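Long-range contacts in Ufm1-specific protease (Caenorhabditis elegans, PDB 5EJJ), which cleaves the peptide bond after the C-terminal glycine of the ubiquitin-like modifier ufm-1, acting as a thiol protease: residues Phe189-Val194 and Ala247-Ser252; Val491-Asn496 and Tyr552-Pro557. All blocks are in the same frame, centred on the assembly; numbering follows the deposited sequence.

Contact 1 (Phe189-Val194 and Ala247-Ser252); sequences FSKGAV and AFFGDS
A type II beta turn from Phe248 to Asp251 brings the Phe249 side chain against Ser190 and Lys191, beside the short helix 187-190; the case illustrates how a turn can settle against a neighbouring segment with no hydrogen bond between them. The chains come nearest at Ser190 and Phe249, whose CA atoms are 5.0 Å apart. Ser190 faces the turn: its CB lies 3.3 Å from Ala247 O, while its OG rests beside Phe249 CA at 3.3 Å. The hydroxyl's polar partner lies just before the helix, a weak hydrogen bond with Leu186 O, and toward the turn it makes van der Waals contact. With CG anti to the backbone N (chi1 173°), the Phe249 ring rises beside Lys191, and the two side chains run side by side in the same direction. Only the base of the lysine takes part: Lys191 CG approaches Phe249 CE1 and CB sits 3.8 Å from Phe249 CD1, whereas the extended remainder carries the ammonium group away. The Asp251 N to Phe248 O bond closing the turn is weak, at 3.4 Å. Gly250 follows Phe249 with a positive phi of 104°, where a CB would run into the preceding carbonyl oxygen, and its N is held from the helix side by Asp187 OD1. Beyond the turn, Ser252 is the N-cap of helix 253-280, its OG weakly bonded to Leu254 N. The arrangement is that of a strand-to-helix connection, a type II turn with glycine in its third position leading from edge strand 235-247 into the capped helix.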
# COMPACT_ATOMS: atom_id res chain seq x y z
N PHE A 189 -5.26 -8.07 20.21
CA PHE A 189 -5.39 -7.15 19.06
C PHE A 189 -4.62 -7.59 17.84
O PHE A 189 -4.93 -7.16 16.73
CB PHE A 189 -4.85 -5.77 19.40
CG PHE A 189 -5.45 -5.15 20.61
CD1 PHE A 189 -4.86 -5.34 21.85
CD2 PHE A 189 -6.58 -4.34 20.50
CE1 PHE A 189 -5.41 -4.76 22.97
CE2 PHE A 189 -7.13 -3.76 21.62
CZ PHE A 189 -6.54 -3.97 22.86
N SER A 190 -3.58 -8.39 18.03
CA SER A 190 -2.71 -8.68 16.91
C SER A 190 -2.87 -10.07 16.33
O SER A 190 -1.98 -10.54 15.63
CB SER A 190 -1.25 -8.46 17.33
OG SER A 190 -0.90 -9.25 18.46
N LYS A 191 -4.00 -10.72 16.60
CA LYS A 191 -4.08 -12.18 16.43
C LYS A 191 -4.10 -12.68 14.99
O LYS A 191 -3.17 -13.38 14.56
CB LYS A 191 -5.26 -12.78 17.20
CG LYS A 191 -5.02 -14.25 17.57
CD LYS A 191 -6.34 -14.99 17.82
CE LYS A 191 -6.14 -16.50 17.97
NZ LYS A 191 -7.47 -17.22 17.94
N GLY A 192 -5.14 -12.34 14.26
CA GLY A 192 -5.14 -12.65 12.85
C GLY A 192 -5.08 -11.32 12.15
O GLY A 192 -5.78 -11.06 11.17
N ALA A 193 -4.25 -10.43 12.69
CA ALA A 193 -4.27 -9.05 12.21
C ALA A 193 -3.47 -8.85 10.91
O ALA A 193 -2.63 -9.68 10.53
CB ALA A 193 -3.80 -8.11 13.31
N VAL A 194 -3.75 -7.76 10.21
CA VAL A 194 -2.92 -7.39 9.09
C VAL A 194 -2.43 -5.93 9.14
O VAL A 194 -3.22 -5.01 9.36
CB VAL A 194 -3.61 -7.65 7.74
CG1 VAL A 194 -3.46 -9.10 7.35
CG2 VAL A 194 -5.07 -7.23 7.79
N ALA A 247 3.05 -4.86 15.64
CA ALA A 247 2.62 -5.67 16.79
C ALA A 247 2.37 -7.09 16.32
O ALA A 247 1.36 -7.36 15.65
CB ALA A 247 1.34 -5.10 17.33
N PHE A 248 3.27 -8.02 16.63
CA PHE A 248 3.09 -9.39 16.19
C PHE A 248 2.43 -10.20 17.30
O PHE A 248 2.70 -9.98 18.48
CB PHE A 248 4.42 -10.03 15.78
CG PHE A 248 5.03 -9.43 14.56
CD1 PHE A 248 4.43 -9.60 13.32
CD2 PHE A 248 6.20 -8.70 14.64
CE1 PHE A 248 4.98 -9.05 12.19
CE2 PHE A 248 6.76 -8.14 13.52
CZ PHE A 248 6.15 -8.32 12.28
N PHE A 249 1.55 -11.12 16.92
CA PHE A 249 0.89 -11.97 17.90
C PHE A 249 1.95 -12.77 18.66
O PHE A 249 2.80 -13.42 18.05
CB PHE A 249 -0.11 -12.90 17.22
CG PHE A 249 -0.72 -13.93 18.14
CD1 PHE A 249 -1.89 -13.65 18.84
CD2 PHE A 249 -0.13 -15.17 18.30
CE1 PHE A 249 -2.46 -14.60 19.69
CE2 PHE A 249 -0.68 -16.11 19.13
CZ PHE A 249 -1.85 -15.83 19.83
N GLY A 250 1.92 -12.65 19.98
CA GLY A 250 2.76 -13.45 20.83
C GLY A 250 3.95 -12.74 21.45
O GLY A 250 4.70 -13.37 22.19
N ASP A 251 4.17 -11.46 21.15
CA ASP A 251 5.33 -10.79 21.77
C ASP A 251 5.03 -9.98 23.04
O ASP A 251 3.90 -9.54 23.25
CB ASP A 251 6.23 -10.00 20.79
CG ASP A 251 5.44 -9.10 19.86
OD1 ASP A 251 5.97 -8.80 18.76
OD2 ASP A 251 4.31 -8.68 20.20
N SER A 252 6.06 -9.85 23.87
CA SER A 252 5.95 -9.29 25.21
C SER A 252 6.08 -7.80 25.15
O SER A 252 6.78 -7.27 24.30
CB SER A 252 7.05 -9.85 26.12
OG SER A 252 8.32 -9.24 25.91

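Contact 2 (Val491-Asn496 and Tyr552-Pro557); sequences VMIGGN and YNMVLP
One face of the Tyr552 ring carries the amide of Asn496, whose ND2 stands 3.9 Å above the plane, nearest Tyr552 CD2 and displaced toward the rim, with the amide and ring planes 69° apart. Gly494 O and Ile493 CG1 approach the ring obliquely, the latter 3.9 Å from Tyr552 CD1. The ring reaches that position with CG anti to the carbonyl carbon (chi1 -79°), and its OH is tied to Ser547 N. With an alanine in place of Tyr552, Ser547 N would probably lose its hydroxyl partner and a gap would open beside Ile493, leaving the Asn496 amide without the ring face it rests on. The two segments pair as a short antiparallel ladder. Val555 N gives Met492 O a fairly straight bond of 2.9 Å, nearly along the C=O axis; Met492 N returns one to Val555 O, in the carbonyl plane, and Asn553 N donates to Gly494 O at 3.0 Å. Both strands are interior members of the antiparallel sheet of the C78 peptidase domain, a clan CA cysteine protease fold: 491-494 is flanked on its other side by 499-507, and 552-557 by 462-467. Residues alternate between the faces. Met492 SD crosses to Val555 CG1 at 3.5 Å on the face covered by helix 447-457, the Met492 side chain lying about 7 Å from that of Cys396, the inferred nucleophile. On the opposite face Ile493 and Met554 form a non-hydrogen-bonded pair with side chains alongside each other, Ile493 CD1 against Met554 CG. Val491 CG1 also meets Met554 CG, at 3.7 Å, and both Val491 methyls reach Leu556 CD1 beneath helix 477-484.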
# COMPACT_ATOMS: atom_id res chain seq x y z
N VAL A 491 -15.46 -1.72 -12.82
CA VAL A 491 -16.28 -1.57 -14.01
C VAL A 491 -17.71 -1.23 -13.62
O VAL A 491 -18.31 -1.90 -12.77
CB VAL A 491 -16.26 -2.86 -14.85
CG1 VAL A 491 -17.38 -2.88 -15.86
CG2 VAL A 491 -14.91 -2.99 -15.54
N MET A 492 -18.24 -0.16 -14.21
CA MET A 492 -19.64 0.13 -14.03
C MET A 492 -20.46 -0.56 -15.12
O MET A 492 -20.26 -0.34 -16.33
CB MET A 492 -19.93 1.63 -14.02
CG MET A 492 -21.43 1.95 -13.97
SD MET A 492 -22.27 2.21 -15.57
CE MET A 492 -23.92 2.58 -14.97
N ILE A 493 -21.36 -1.42 -14.65
CA ILE A 493 -22.26 -2.16 -15.52
C ILE A 493 -23.61 -1.44 -15.52
O ILE A 493 -24.24 -1.25 -14.47
CB ILE A 493 -22.37 -3.67 -15.09
CG1 ILE A 493 -23.33 -4.45 -15.97
CG2 ILE A 493 -22.79 -3.80 -13.64
CD1 ILE A 493 -22.80 -4.77 -17.31
N GLY A 494 -24.00 -0.99 -16.71
CA GLY A 494 -25.26 -0.28 -16.91
C GLY A 494 -26.38 -1.27 -17.12
O GLY A 494 -26.68 -1.67 -18.25
N GLY A 495 -26.99 -1.68 -16.00
CA GLY A 495 -28.11 -2.60 -16.01
C GLY A 495 -29.28 -1.90 -16.64
O GLY A 495 -29.14 -0.75 -17.05
N ASN A 496 -30.44 -2.53 -16.71
CA ASN A 496 -31.50 -1.76 -17.35
C ASN A 496 -32.19 -0.70 -16.48
O ASN A 496 -32.17 0.49 -16.82
CB ASN A 496 -32.42 -2.60 -18.22
CG ASN A 496 -31.78 -2.89 -19.58
OD1 ASN A 496 -32.29 -2.50 -20.64
ND2 ASN A 496 -30.63 -3.55 -19.54
N TYR A 552 -27.47 -4.40 -21.84
CA TYR A 552 -26.58 -3.87 -20.81
C TYR A 552 -25.42 -3.05 -21.39
O TYR A 552 -24.81 -3.45 -22.39
CB TYR A 552 -26.02 -5.00 -19.96
CG TYR A 552 -26.96 -5.53 -18.90
CD1 TYR A 552 -26.78 -5.20 -17.57
CD2 TYR A 552 -28.00 -6.39 -19.21
CE1 TYR A 552 -27.61 -5.70 -16.58
CE2 TYR A 552 -28.84 -6.89 -18.22
CZ TYR A 552 -28.64 -6.53 -16.91
OH TYR A 552 -29.45 -6.99 -15.90
N ASN A 553 -25.13 -1.89 -20.79
CA ASN A 553 -23.94 -1.11 -21.14
C ASN A 553 -22.83 -1.18 -20.06
O ASN A 553 -23.11 -1.33 -18.86
CB ASN A 553 -24.31 0.34 -21.51
CG ASN A 553 -24.66 0.50 -23.01
OD1 ASN A 553 -24.62 -0.47 -23.77
ND2 ASN A 553 -25.00 1.72 -23.42
N MET A 554 -21.58 -1.10 -20.48
CA MET A 554 -20.43 -1.25 -19.58
C MET A 554 -19.38 -0.16 -19.82
O MET A 554 -18.90 0.03 -20.96
CB MET A 554 -19.80 -2.64 -19.76
CG MET A 554 -19.87 -3.54 -18.54
SD MET A 554 -19.64 -5.31 -18.91
CE MET A 554 -20.90 -5.57 -20.16
N VAL A 555 -19.03 0.56 -18.76
CA VAL A 555 -17.97 1.57 -18.87
C VAL A 555 -16.71 1.09 -18.14
O VAL A 555 -16.77 0.59 -17.01
CB VAL A 555 -18.44 2.99 -18.43
CG1 VAL A 555 -19.29 2.93 -17.19
CG2 VAL A 555 -17.25 3.91 -18.21
N LEU A 556 -15.59 1.24 -18.85
CA LEU A 556 -14.31 0.62 -18.52
C LEU A 556 -13.23 1.69 -18.43
O LEU A 556 -12.55 1.96 -19.44
CB LEU A 556 -13.92 -0.35 -19.62
CG LEU A 556 -14.31 -1.82 -19.44
CD1 LEU A 556 -15.77 -1.97 -19.15
CD2 LEU A 556 -13.93 -2.62 -20.66
N PRO A 557 -13.05 2.29 -17.24
CA PRO A 557 -12.15 3.43 -17.08
C PRO A 557 -10.70 3.12 -17.42
O PRO A 557 -10.18 2.06 -17.05
CB PRO A 557 -12.31 3.78 -15.60
CG PRO A 557 -13.69 3.27 -15.24
CD PRO A 557 -13.79 2.00 -16.00

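Contacts 1 and 2 share no secondary-structure element: contact 1 belongs to the UfSP2-type N-terminal region and contact 2 to the C78 peptidase domain, with centres 42 Å apart and nearest atoms about 24 Å apart. Contact 1 is partly buried, joining the region of a short helix to a turn through van der Waals contacts alone between its segments; the Ser190 hydroxyl finds its partner outside the two segments. Contact 2 is buried and more than twice as extensive, with a backbone hydrogen-bond ladder and apolar side chains on both faces of a sheet, close to the inferred active-site residues Cys396 and His522. Together they contrast a partly buried turn contact with a buried strand pair.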